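Local coordinates for diacylglycerol lipase (Aspergillus oryzae, PDB 5XK2), which probably hydrolyses the ester bonds of mono- and diacylglycerols as a class 3 lipase of the alpha/beta-hydrolase fold, captured here in a closed conformation, at residues Trp21-Ala26 and Cys49-Ala54; Tyr34-Gly39 and Ser57-Ser62; Asp112-Glu117 and Lys186-Phe191; Ala180-Asn185 and Pro212-Gly217; Pro223-Thr228 and Asn238-Leu243. One frame throughout, in Å; residues are numbered along the deposited sequence.

Contact 1: Trp21-Ala26 and Cys49-Ala54; sequences WVQYAA and CPDVEA
With CG of Gln23 beside its backbone N (chi1 -67°) and the chain extended beyond it, the amide arrives at the first turn of the helix that starts at Pro50, where Asp51 takes hold of both its ends. Asp51 N donates to Gln23 OE1 over 2.8 Å, lying in the carbonyl plane. In return Gln23 NE2 donates to Asp51 OD2 over 2.9 Å along a nearly straight N-H, reaching the anti lone pair of the carboxylate. The amide and carboxylate planes stand 51° apart, and this two-point grip fixes the amide's rotation: OE1 faces the helix start and NE2 the carboxylate.

Behind the polar pair lies an apolar layer. Val52 sends CG2 over the centre of the Tyr24 ring, 3.7 Å from the centroid and close to the ring normal, a CH-pi contact. Its other methyl, CG1, lies 3.7 Å from Tyr24 CE1. The same CG2 also meets Gln23 CB, and Cys49 CB packs against that carbon at 3.9 Å.

The two helical segments run nearly perpendicular, at 97°, their axes 8.8 Å apart. Cys49, the N-cap residue, is tied to Cys44 by a disulfide, while the hydroxyl of Tyr24 hydrogen-bonds to Ser57 and Asp78. Helix 14-27 carries helix 50-55 on one side and lays Trp21 and Tyr24 against strands 83-89 and 146-152 of the central sheet.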
# COMPACT_ATOMS: atom_id res chain seq x y z
N TRP A 21 -3.77 25.58 -2.18
CA TRP A 21 -2.55 25.11 -1.51
C TRP A 21 -2.33 23.62 -1.72
O TRP A 21 -1.19 23.14 -1.65
CB TRP A 21 -2.56 25.47 -0.00
CG TRP A 21 -2.63 26.96 0.18
CD1 TRP A 21 -3.71 27.68 0.55
CD2 TRP A 21 -1.59 27.91 -0.10
NE1 TRP A 21 -3.41 29.03 0.56
CE2 TRP A 21 -2.11 29.19 0.15
CE3 TRP A 21 -0.26 27.79 -0.53
CZ2 TRP A 21 -1.35 30.35 -0.01
CZ3 TRP A 21 0.49 28.95 -0.69
CH2 TRP A 21 -0.06 30.21 -0.43
N VAL A 22 -3.40 22.88 -2.01
CA VAL A 22 -3.25 21.44 -2.25
C VAL A 22 -2.37 21.19 -3.49
O VAL A 22 -1.75 20.14 -3.61
CB VAL A 22 -4.63 20.74 -2.41
CG1 VAL A 22 -5.36 21.19 -3.67
CG2 VAL A 22 -4.46 19.21 -2.34
N GLN A 23 -2.29 22.17 -4.39
CA GLN A 23 -1.44 22.02 -5.56
C GLN A 23 0.05 22.03 -5.20
O GLN A 23 0.87 21.45 -5.92
CB GLN A 23 -1.75 23.11 -6.59
CG GLN A 23 -3.14 22.99 -7.20
CD GLN A 23 -3.45 24.14 -8.11
OE1 GLN A 23 -2.64 24.48 -8.96
NE2 GLN A 23 -4.61 24.77 -7.91
N TYR A 24 0.41 22.68 -4.09
CA TYR A 24 1.79 22.56 -3.62
C TYR A 24 2.06 21.17 -3.06
O TYR A 24 3.14 20.62 -3.25
CB TYR A 24 2.11 23.63 -2.56
CG TYR A 24 2.35 25.00 -3.15
CD1 TYR A 24 3.58 25.32 -3.73
CD2 TYR A 24 1.35 25.97 -3.14
CE1 TYR A 24 3.80 26.56 -4.27
CE2 TYR A 24 1.56 27.23 -3.69
CZ TYR A 24 2.79 27.52 -4.25
OH TYR A 24 3.05 28.75 -4.80
N ALA A 25 1.08 20.62 -2.34
CA ALA A 25 1.17 19.23 -1.93
C ALA A 25 1.35 18.31 -3.12
O ALA A 25 2.18 17.40 -3.11
CB ALA A 25 -0.08 18.83 -1.13
N ALA A 26 0.57 18.56 -4.17
CA ALA A 26 0.66 17.76 -5.39
C ALA A 26 2.07 17.83 -5.99
O ALA A 26 2.61 16.83 -6.45
CB ALA A 26 -0.37 18.23 -6.42
N CYS A 49 -0.76 20.96 -10.98
CA CYS A 49 -0.55 22.21 -10.23
C CYS A 49 -0.51 23.47 -11.10
O CYS A 49 0.42 24.29 -11.01
CB CYS A 49 0.74 22.11 -9.38
SG CYS A 49 2.34 22.01 -10.24
N PRO A 50 -1.58 23.69 -11.90
CA PRO A 50 -1.54 24.80 -12.85
C PRO A 50 -1.46 26.17 -12.18
O PRO A 50 -0.85 27.06 -12.76
CB PRO A 50 -2.88 24.66 -13.59
CG PRO A 50 -3.79 23.96 -12.63
CD PRO A 50 -2.88 22.98 -11.93
N ASP A 51 -2.08 26.34 -11.02
CA ASP A 51 -2.05 27.67 -10.42
C ASP A 51 -0.73 27.97 -9.71
O ASP A 51 -0.34 29.13 -9.57
CB ASP A 51 -3.25 27.80 -9.48
CG ASP A 51 -4.56 27.68 -10.23
OD1 ASP A 51 -4.74 28.41 -11.24
OD2 ASP A 51 -5.38 26.81 -9.86
N VAL A 52 -0.03 26.92 -9.29
CA VAL A 52 1.35 27.09 -8.79
C VAL A 52 2.24 27.58 -9.95
O VAL A 52 3.02 28.52 -9.79
CB VAL A 52 1.89 25.76 -8.21
CG1 VAL A 52 3.41 25.87 -7.92
CG2 VAL A 52 1.11 25.35 -6.96
N GLU A 53 2.10 26.96 -11.12
CA GLU A 53 2.91 27.36 -12.25
C GLU A 53 2.54 28.78 -12.68
O GLU A 53 3.41 29.58 -13.01
CB GLU A 53 2.75 26.35 -13.40
CG GLU A 53 3.19 24.96 -12.98
CD GLU A 53 3.26 23.99 -14.12
OE1 GLU A 53 3.33 24.46 -15.28
OE2 GLU A 53 3.24 22.76 -13.87
N ALA A 54 1.25 29.10 -12.61
CA ALA A 54 0.78 30.43 -13.02
C ALA A 54 1.34 31.52 -12.10
O ALA A 54 1.55 32.66 -12.52
CB ALA A 54 -0.73 30.48 -13.01

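Contact 2: Tyr34-Gly39 and Ser57-Ser62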
# COMPACT_ATOMS: atom_id res chain seq x y z
N TYR A 34 11.43 17.77 -6.10
CA TYR A 34 12.17 17.55 -4.86
C TYR A 34 13.66 17.24 -5.05
O TYR A 34 14.38 17.02 -4.07
CB TYR A 34 11.50 16.47 -3.99
CG TYR A 34 11.28 15.09 -4.56
CD1 TYR A 34 12.34 14.19 -4.73
CD2 TYR A 34 9.99 14.63 -4.81
CE1 TYR A 34 12.10 12.89 -5.22
CE2 TYR A 34 9.76 13.36 -5.30
CZ TYR A 34 10.80 12.50 -5.49
OH TYR A 34 10.54 11.23 -5.95
N VAL A 35 14.13 17.18 -6.30
CA VAL A 35 15.57 17.28 -6.54
C VAL A 35 16.01 18.62 -7.14
O VAL A 35 17.19 18.81 -7.46
CB VAL A 35 16.06 16.14 -7.43
CG1 VAL A 35 15.65 14.80 -6.81
CG2 VAL A 35 15.52 16.29 -8.85
N ALA A 36 15.06 19.53 -7.34
CA ALA A 36 15.36 20.79 -8.02
C ALA A 36 16.44 21.63 -7.34
O ALA A 36 16.51 21.70 -6.10
CB ALA A 36 14.08 21.62 -8.15
N LYS A 37 17.27 22.29 -8.14
CA LYS A 37 18.20 23.25 -7.58
C LYS A 37 17.52 24.59 -7.39
O LYS A 37 16.42 24.84 -7.90
CB LYS A 37 19.44 23.41 -8.49
CG LYS A 37 20.13 22.09 -8.83
CD LYS A 37 21.42 22.27 -9.60
CE LYS A 37 21.81 20.98 -10.32
NZ LYS A 37 21.81 19.79 -9.41
N ASP A 38 18.20 25.47 -6.68
CA ASP A 38 17.71 26.81 -6.45
C ASP A 38 17.44 27.49 -7.78
O ASP A 38 18.27 27.44 -8.70
CB ASP A 38 18.75 27.60 -5.61
CG ASP A 38 18.45 29.09 -5.53
OD1 ASP A 38 17.28 29.47 -5.34
OD2 ASP A 38 19.39 29.90 -5.67
N GLY A 39 16.26 28.09 -7.90
CA GLY A 39 15.92 28.82 -9.11
C GLY A 39 15.07 28.05 -10.11
O GLY A 39 14.56 28.65 -11.06
N SER A 57 5.97 30.13 -9.06
CA SER A 57 6.66 29.78 -7.82
C SER A 57 7.95 29.04 -8.08
O SER A 57 8.02 28.20 -8.97
CB SER A 57 5.74 28.98 -6.91
OG SER A 57 4.56 29.73 -6.72
N THR A 58 8.95 29.38 -7.29
CA THR A 58 10.33 28.95 -7.56
C THR A 58 10.94 28.22 -6.38
O THR A 58 10.82 28.68 -5.24
CB THR A 58 11.22 30.17 -7.92
OG1 THR A 58 10.64 30.87 -9.03
CG2 THR A 58 12.59 29.72 -8.32
N VAL A 59 11.61 27.10 -6.64
CA VAL A 59 12.31 26.37 -5.58
C VAL A 59 13.53 27.14 -5.07
O VAL A 59 14.35 27.62 -5.85
CB VAL A 59 12.77 24.96 -6.08
CG1 VAL A 59 13.62 24.26 -5.01
CG2 VAL A 59 11.55 24.11 -6.42
N LYS A 60 13.63 27.23 -3.75
CA LYS A 60 14.80 27.79 -3.06
C LYS A 60 15.68 26.63 -2.62
O LYS A 60 16.91 26.70 -2.72
CB LYS A 60 14.40 28.70 -1.89
CG LYS A 60 15.60 29.45 -1.31
CD LYS A 60 16.14 30.40 -2.40
CE LYS A 60 17.45 31.04 -2.07
NZ LYS A 60 17.80 31.98 -3.19
N LEU A 61 15.06 25.63 -2.00
CA LEU A 61 15.77 24.43 -1.57
C LEU A 61 14.89 23.22 -1.74
O LEU A 61 13.70 23.29 -1.48
CB LEU A 61 16.21 24.55 -0.10
CG LEU A 61 16.96 23.33 0.47
CD1 LEU A 61 18.24 23.06 -0.31
CD2 LEU A 61 17.27 23.53 1.93
N SER A 62 15.46 22.11 -2.20
CA SER A 62 14.73 20.86 -2.22
C SER A 62 15.47 19.86 -1.33
O SER A 62 16.67 20.03 -1.03
CB SER A 62 14.61 20.32 -3.65
OG SER A 62 15.90 19.93 -4.13
O HOH W 1 18.05 22.39 -3.70
O HOH W 2 15.64 31.47 -5.78
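Running alongside each other in the same direction, Asp38 and Lys60 bring their charged ends together. The lysine chain, bent at chi2 (64°), carries CD to 3.3 Å from Asp38 OD1 before its ammonium group forms a salt bridge with the same oxygen. The direct hydrogen bond from Lys60 NZ to Asp38 OD1 is weak at 3.3 Å. A water reinforces the pair: it donates to Asp38 OD1 over 2.6 Å and accepts a weak bond from Lys60 NZ.

Ser62, by contrast, turns its CB toward the loop. Its OG, held between the backbone N and the carbonyl carbon (chi1 68°), donates to Ala36 O over 2.7 Å, approaching at a tilt of 23° from the carbonyl plane. Ala36 O takes a second hydrogen from a water that accepts one from Ser62 N, so one carbonyl is reached both directly and through solvent.

Between these polar ends, Ala36 CB rests on Val59 CG2 at 3.9 Å, a small buried apolar patch in a contact that otherwise belongs to the surface. Beyond it the backbone joins in: Gly39 N donates to Val59 O over 2.8 Å, nearly straight, while Thr58 CG2 packs against the glycine backbone.

Lys60 and Leu61 together oppose Val75, a classic beta bulge that bends the strand. Strand 58-65 is outermost on this side of the sheet within the chain; segment 34-39, the end of helix 31-34 and the loop after it, borders it, strand 71-78 pairs with it, and Lys60 and Leu61 lean on helix 118-138.

Contact 3: Asp112-Glu117 and Lys186-Phe191; sequences DGCKAE and KPLAEF
One leucine fills the close-packed half of this contact: Leu188, whose CA lies only 4.5 Å from Cys114 CA. Cys114 CB lies against Leu188 CB at 3.8 Å, and Cys114 SG settles over the start of the helix, 3.5 Å from Leu188 N. With CG trans to its own backbone N (chi1 179°), Leu188 reaches along the incoming chain: CD2 stops 3.3 Å from Lys115 O and 3.8 Å from Ala116 CB, while CD1 stays near Cys114 CB. The side chain therefore spans three successive residues of 112-117, and Leu161 of helix 154-168 meets both it and Ala116.

The setting is the alpha/beta-hydrolase fold, at the N-terminal end of helix 186-195, which links two parallel strands of the central sheet, 173-178 and 198-203. Asn185, just before this helix, uses OD1 for Leu188 N and Lys115 N and ND2 for Gly113 O, so it supplies the polar joints while the two segments themselves meet through van der Waals contacts, some of them against backbone oxygens.

Toward solvent the fit slackens. Pro187 CG approaches Gly113 O at 3.7 Å, and Pro187 CB lies 3.9 Å from Asp112 O, both oxygens belonging to an exposed turn. That turn is closed by the disulfide between Cys114 and Cys111, and Gly113 passes through it with positive phi (73°). Lys115 starts alongside the helix, but its ammonium group swings clear of it.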
# COMPACT_ATOMS: atom_id res chain seq x y z
N ASP A 112 4.12 20.51 27.71
CA ASP A 112 4.09 19.60 28.85
C ASP A 112 3.26 18.35 28.55
O ASP A 112 2.06 18.45 28.24
CB ASP A 112 3.51 20.30 30.08
CG ASP A 112 4.39 21.44 30.58
OD1 ASP A 112 5.56 21.56 30.14
OD2 ASP A 112 3.89 22.21 31.43
N GLY A 113 3.89 17.19 28.67
CA GLY A 113 3.24 15.91 28.46
C GLY A 113 2.96 15.61 27.00
O GLY A 113 2.25 14.64 26.68
N CYS A 114 3.50 16.43 26.11
CA CYS A 114 3.21 16.29 24.69
C CYS A 114 4.04 15.17 24.07
O CYS A 114 5.22 15.00 24.39
CB CYS A 114 3.44 17.62 23.98
SG CYS A 114 2.19 18.83 24.51
N LYS A 115 3.40 14.38 23.20
CA LYS A 115 4.08 13.28 22.54
C LYS A 115 3.65 13.26 21.08
O LYS A 115 2.51 13.57 20.79
CB LYS A 115 3.76 11.92 23.18
CG LYS A 115 4.04 11.86 24.69
CD LYS A 115 5.51 11.74 24.97
CE LYS A 115 5.90 10.28 25.02
NZ LYS A 115 4.84 9.51 25.73
N ALA A 116 4.58 12.91 20.20
CA ALA A 116 4.33 12.85 18.76
C ALA A 116 4.67 11.49 18.21
O ALA A 116 5.44 10.74 18.81
CB ALA A 116 5.14 13.92 18.03
N GLU A 117 4.11 11.18 17.04
CA GLU A 117 4.44 9.93 16.35
C GLU A 117 5.93 9.94 15.99
O GLU A 117 6.40 10.88 15.36
CB GLU A 117 3.57 9.80 15.09
CG GLU A 117 3.26 8.37 14.69
CD GLU A 117 4.32 7.75 13.80
OE1 GLU A 117 4.34 6.51 13.70
OE2 GLU A 117 5.12 8.49 13.19
N LYS A 186 -3.07 13.54 23.19
CA LYS A 186 -4.08 14.59 23.43
C LYS A 186 -3.44 15.94 23.81
O LYS A 186 -3.82 16.96 23.24
CB LYS A 186 -5.12 14.15 24.48
CG LYS A 186 -6.43 14.97 24.37
CD LYS A 186 -7.57 14.38 25.21
CE LYS A 186 -8.92 14.97 24.78
NZ LYS A 186 -10.08 14.25 25.41
N PRO A 187 -2.49 15.98 24.77
CA PRO A 187 -1.89 17.28 25.10
C PRO A 187 -1.26 17.98 23.89
O PRO A 187 -1.44 19.19 23.73
CB PRO A 187 -0.81 16.93 26.14
CG PRO A 187 -1.30 15.68 26.76
CD PRO A 187 -2.01 14.91 25.68
N LEU A 188 -0.58 17.23 23.03
CA LEU A 188 0.03 17.86 21.85
C LEU A 188 -1.04 18.31 20.86
O LEU A 188 -0.92 19.38 20.25
CB LEU A 188 1.02 16.92 21.18
CG LEU A 188 1.69 17.50 19.93
CD1 LEU A 188 2.38 18.84 20.25
CD2 LEU A 188 2.72 16.51 19.32
N ALA A 189 -2.07 17.50 20.67
CA ALA A 189 -3.12 17.93 19.74
C ALA A 189 -3.82 19.19 20.24
O ALA A 189 -4.13 20.06 19.45
CB ALA A 189 -4.14 16.82 19.53
N GLU A 190 -4.03 19.31 21.56
CA GLU A 190 -4.63 20.53 22.10
C GLU A 190 -3.70 21.73 21.91
O GLU A 190 -4.14 22.82 21.55
CB GLU A 190 -4.98 20.37 23.59
CG GLU A 190 -5.99 19.23 23.82
CD GLU A 190 -6.37 19.04 25.28
OE1 GLU A 190 -6.08 19.94 26.10
OE2 GLU A 190 -6.96 17.98 25.59
N PHE A 191 -2.41 21.52 22.14
CA PHE A 191 -1.43 22.58 21.93
C PHE A 191 -1.44 23.08 20.48
O PHE A 191 -1.51 24.30 20.24
CB PHE A 191 -0.04 22.07 22.32
CG PHE A 191 1.05 23.09 22.16
CD1 PHE A 191 1.13 24.20 22.99
CD2 PHE A 191 2.02 22.93 21.18
CE1 PHE A 191 2.16 25.13 22.85
CE2 PHE A 191 3.05 23.87 21.03
CZ PHE A 191 3.11 24.96 21.85

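Contact 4: Ala180-Asn185 and Pro212-Gly217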
# COMPACT_ATOMS: atom_id res chain seq x y z
N ALA A 180 -4.28 13.92 6.37
CA ALA A 180 -3.24 13.59 7.33
C ALA A 180 -3.63 12.46 8.27
O ALA A 180 -4.74 12.47 8.83
CB ALA A 180 -2.88 14.83 8.16
N PRO A 181 -2.71 11.54 8.49
CA PRO A 181 -2.72 10.68 9.68
C PRO A 181 -2.70 11.50 10.97
O PRO A 181 -2.30 12.66 10.95
CB PRO A 181 -1.40 9.90 9.58
CG PRO A 181 -0.99 9.98 8.13
CD PRO A 181 -1.54 11.29 7.61
N ARG A 182 -3.09 10.89 12.09
CA ARG A 182 -2.84 11.49 13.41
C ARG A 182 -1.33 11.56 13.68
O ARG A 182 -0.57 10.70 13.19
CB ARG A 182 -3.52 10.67 14.50
CG ARG A 182 -5.03 10.65 14.37
CD ARG A 182 -5.67 9.95 15.56
NE ARG A 182 -7.13 9.96 15.45
CZ ARG A 182 -7.88 8.95 15.02
NH1 ARG A 182 -7.31 7.79 14.66
NH2 ARG A 182 -9.21 9.09 14.96
N VAL A 183 -0.90 12.64 14.33
CA VAL A 183 0.49 12.78 14.77
C VAL A 183 0.75 12.94 16.25
O VAL A 183 1.89 12.89 16.68
CB VAL A 183 1.16 13.95 14.05
CG1 VAL A 183 1.08 13.71 12.54
CG2 VAL A 183 0.48 15.28 14.40
N ALA A 184 -0.30 13.15 17.03
CA ALA A 184 -0.15 13.74 18.36
C ALA A 184 -0.96 13.00 19.42
O ALA A 184 -2.02 12.48 19.13
CB ALA A 184 -0.58 15.22 18.33
N ASN A 185 -0.47 12.99 20.65
CA ASN A 185 -1.31 12.56 21.77
C ASN A 185 -2.24 13.71 22.16
O ASN A 185 -2.22 14.77 21.51
CB ASN A 185 -0.47 12.05 22.96
CG ASN A 185 0.30 13.15 23.70
OD1 ASN A 185 0.44 14.28 23.24
ND2 ASN A 185 0.84 12.78 24.87
N PRO A 212 -2.58 6.71 13.25
CA PRO A 212 -2.69 5.60 14.20
C PRO A 212 -3.99 5.67 14.98
O PRO A 212 -4.71 6.70 14.95
CB PRO A 212 -1.49 5.81 15.15
CG PRO A 212 -0.58 6.73 14.43
CD PRO A 212 -1.43 7.58 13.54
N LEU A 213 -4.31 4.58 15.66
CA LEU A 213 -5.58 4.44 16.37
C LEU A 213 -5.71 5.32 17.59
O LEU A 213 -4.72 5.68 18.26
CB LEU A 213 -5.78 2.99 16.80
CG LEU A 213 -5.76 1.91 15.73
CD1 LEU A 213 -6.01 0.56 16.39
CD2 LEU A 213 -6.82 2.19 14.70
N LEU A 214 -6.96 5.65 17.92
CA LEU A 214 -7.28 6.26 19.19
C LEU A 214 -6.74 5.43 20.35
O LEU A 214 -6.27 5.97 21.35
CB LEU A 214 -8.80 6.43 19.34
CG LEU A 214 -9.41 7.35 18.29
CD1 LEU A 214 -10.93 7.22 18.27
CD2 LEU A 214 -8.97 8.79 18.56
N THR A 215 -6.84 4.11 20.23
CA THR A 215 -6.42 3.21 21.31
C THR A 215 -4.89 3.17 21.46
O THR A 215 -4.37 2.65 22.44
CB THR A 215 -6.95 1.77 21.08
OG1 THR A 215 -6.63 1.34 19.75
CG2 THR A 215 -8.46 1.72 21.27
N MET A 216 -4.18 3.73 20.48
CA MET A 216 -2.73 3.84 20.56
C MET A 216 -2.29 5.17 21.21
O MET A 216 -1.10 5.49 21.24
CB MET A 216 -2.12 3.70 19.16
CG MET A 216 -2.28 2.32 18.57
SD MET A 216 -1.85 2.36 16.82
CE MET A 216 -1.92 0.62 16.39
N GLY A 217 -3.27 5.94 21.68
CA GLY A 217 -2.98 7.18 22.39
C GLY A 217 -2.86 8.42 21.52
O GLY A 217 -2.25 9.41 21.92
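A cis peptide bond leads into Pro212, whose CA comes within 5.9 Å of Arg182 CA where two irregular segments meet; Asn185 CA and Gly217 CA approach again at 5.7 Å. A single 3-10 turn follows the proline at 214-216. Gly217, at positive phi (89°), then turns its carbonyl toward segment 180-185, where Gly217 O receives a CA-H contact from Asn185 CA at 3.3 Å.

Arg182 carries most of the side-chain contact. Extended from CG to NE, it passes alongside Pro212 until Arg182 NH1 donates to Pro212 O over 2.8 Å. The acceptor sits at the edge of the guanidinium, close to its plane, and the donor is tilted 23° from the carbonyl plane of Pro212. Leu214 CD2 covers one face, 3.6 Å from Arg182 NH2 and displaced toward the rim. Nearer the backbone, Pro212 CD presses on Arg182 O at 3.3 Å; that buried oxygen has no polar partner in the model.

Leu213 and Met216 extend outward to Leu263 of the second subunit. The arrangement joins two loops of the alpha/beta-hydrolase fold, one leaving strand 173-178 for helix 186-195 and the other lying between strands 198-203 and 224-227.

Contact 5: Pro223-Thr228 and Asn238-Leu243; sequences PEYYIT and NQVTVL
Five backbone hydrogen bonds join these segments, two exchanged by Glu224 and Leu243 and two by Tyr226 and Thr241. Glu224 N reaches Leu243 O over 2.8 Å, and Leu243 N returns to Glu224 O over 2.9 Å. The fifth, from Thr228 N to Gln239 O, continues the pattern past the end of the strands. Tyr226 O is satisfied twice, by Thr241 N and by a donating water that also binds Thr228 OG1 and Thr241 OG1. A second water joins Thr228 O to Gln239 NE2, while Gln239 OE1 is taken by Thr236 N. The carboxylate of Glu224 finds its polar partners elsewhere, OE2 accepting from Thr202 OG1 and Asn252 N.

The non-hydrogen-bonded pairs, Tyr225 with Val242 and Ile227 with Val240, share one face. Tyr225, its CG beside the backbone N (chi1 -70°), brings CE2 to 3.6 Å from Val242 CG2; Val242 CG1 lies over one ring face, offset toward the rim, and Val240 CG1 at the edge. On the other sheet face Leu243 CD1 touches Tyr226 CB at 4.2 Å.

At 152° between strand directions, this is a twisted antiparallel pair: 224-227 continues the central alpha/beta-hydrolase sheet beside 198-203, and 240-243 ends it within the chain.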
# COMPACT_ATOMS: atom_id res chain seq x y z
N PRO A 223 -9.80 22.06 13.93
CA PRO A 223 -10.95 21.26 13.47
C PRO A 223 -10.63 20.34 12.30
O PRO A 223 -9.55 20.37 11.73
CB PRO A 223 -11.96 22.33 13.03
CG PRO A 223 -11.07 23.44 12.50
CD PRO A 223 -9.85 23.43 13.41
N GLU A 224 -11.63 19.56 11.93
CA GLU A 224 -11.58 18.70 10.74
C GLU A 224 -12.36 19.38 9.64
O GLU A 224 -13.52 19.75 9.85
CB GLU A 224 -12.17 17.33 11.06
CG GLU A 224 -12.36 16.40 9.82
CD GLU A 224 -13.09 15.09 10.17
OE1 GLU A 224 -13.36 14.83 11.36
OE2 GLU A 224 -13.41 14.32 9.25
N TYR A 225 -11.76 19.51 8.46
CA TYR A 225 -12.52 19.96 7.29
C TYR A 225 -12.85 18.71 6.52
O TYR A 225 -12.01 18.17 5.80
CB TYR A 225 -11.69 20.96 6.45
CG TYR A 225 -11.52 22.29 7.15
CD1 TYR A 225 -10.55 22.47 8.13
CD2 TYR A 225 -12.38 23.35 6.86
CE1 TYR A 225 -10.42 23.68 8.78
CE2 TYR A 225 -12.26 24.56 7.52
CZ TYR A 225 -11.27 24.71 8.48
OH TYR A 225 -11.14 25.93 9.15
N TYR A 226 -14.10 18.28 6.66
CA TYR A 226 -14.55 16.99 6.17
C TYR A 226 -15.19 17.18 4.80
O TYR A 226 -16.24 17.81 4.68
CB TYR A 226 -15.55 16.40 7.17
CG TYR A 226 -16.21 15.09 6.82
CD1 TYR A 226 -15.47 14.01 6.29
CD2 TYR A 226 -17.57 14.92 7.06
CE1 TYR A 226 -16.10 12.80 6.01
CE2 TYR A 226 -18.19 13.72 6.79
CZ TYR A 226 -17.46 12.67 6.27
OH TYR A 226 -18.13 11.49 6.01
N ILE A 227 -14.53 16.65 3.78
CA ILE A 227 -14.98 16.80 2.40
C ILE A 227 -15.84 15.61 2.03
O ILE A 227 -15.41 14.47 2.16
CB ILE A 227 -13.81 16.87 1.40
CG1 ILE A 227 -12.82 17.96 1.79
CG2 ILE A 227 -14.34 17.06 -0.04
CD1 ILE A 227 -11.46 17.75 1.11
N THR A 228 -17.09 15.86 1.64
CA THR A 228 -18.01 14.79 1.25
C THR A 228 -18.34 14.73 -0.25
O THR A 228 -19.29 14.06 -0.65
CB THR A 228 -19.30 14.86 2.08
OG1 THR A 228 -19.81 16.20 2.08
CG2 THR A 228 -19.01 14.42 3.51
N ASN A 238 -21.09 23.36 0.16
CA ASN A 238 -22.00 22.40 0.78
C ASN A 238 -21.37 21.03 1.01
O ASN A 238 -21.98 20.17 1.65
CB ASN A 238 -23.24 22.19 -0.09
CG ASN A 238 -24.25 23.29 0.07
OD1 ASN A 238 -24.25 24.00 1.07
ND2 ASN A 238 -25.10 23.45 -0.94
N GLN A 239 -20.21 20.81 0.41
CA GLN A 239 -19.50 19.55 0.56
C GLN A 239 -18.30 19.60 1.49
O GLN A 239 -17.46 18.69 1.47
CB GLN A 239 -19.09 19.03 -0.82
CG GLN A 239 -20.33 18.71 -1.66
CD GLN A 239 -19.99 18.48 -3.13
OE1 GLN A 239 -19.25 19.26 -3.73
NE2 GLN A 239 -20.51 17.40 -3.71
N VAL A 240 -18.13 20.71 2.20
CA VAL A 240 -17.08 20.79 3.21
C VAL A 240 -17.72 21.17 4.54
O VAL A 240 -18.39 22.20 4.65
CB VAL A 240 -15.99 21.81 2.87
CG1 VAL A 240 -14.84 21.75 3.90
CG2 VAL A 240 -15.42 21.55 1.47
N THR A 241 -17.51 20.32 5.54
CA THR A 241 -18.13 20.50 6.86
C THR A 241 -17.05 20.65 7.92
O THR A 241 -16.14 19.82 7.96
CB THR A 241 -19.03 19.31 7.19
OG1 THR A 241 -20.06 19.21 6.18
CG2 THR A 241 -19.66 19.48 8.53
N VAL A 242 -17.14 21.69 8.74
CA VAL A 242 -16.11 21.95 9.76
C VAL A 242 -16.55 21.33 11.07
O VAL A 242 -17.63 21.66 11.59
CB VAL A 242 -15.85 23.46 9.94
CG1 VAL A 242 -14.63 23.69 10.79
CG2 VAL A 242 -15.64 24.12 8.58
N LEU A 243 -15.74 20.41 11.60
CA LEU A 243 -16.11 19.68 12.81
C LEU A 243 -15.02 19.84 13.85
O LEU A 243 -13.89 19.41 13.62
CB LEU A 243 -16.30 18.19 12.50
CG LEU A 243 -17.35 17.90 11.46
CD1 LEU A 243 -17.26 16.46 10.97
CD2 LEU A 243 -18.74 18.16 12.06
O HOH W 3 -19.01 17.62 4.31
O HOH W 4 -21.61 15.10 -2.09

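How the contacts relate
The five contacts illustrate how helices, loops and edge strands are fitted round an alpha/beta-hydrolase sheet. Contacts 2 and 5 involve its two outermost strands, and their centres lie 33 Å apart on opposite sides of the chain's centre. Contacts 1 and 2 alternate along the chain and meet at the hydrogen bond between Tyr24 OH and Ser57 OG, 2.6 Å long. Contacts 3 and 4 are likewise interlaced, 11 Å between centres, joined by a probable hydrogen bond from Glu117 N to Val183 O. A Ser-His-Asp arrangement (Ser153, His268, Asp206), probably the catalytic triad, is approached by Tyr24 of contact 1, near its nucleophile elbow, and by Tyr226 of contact 5, neither touching.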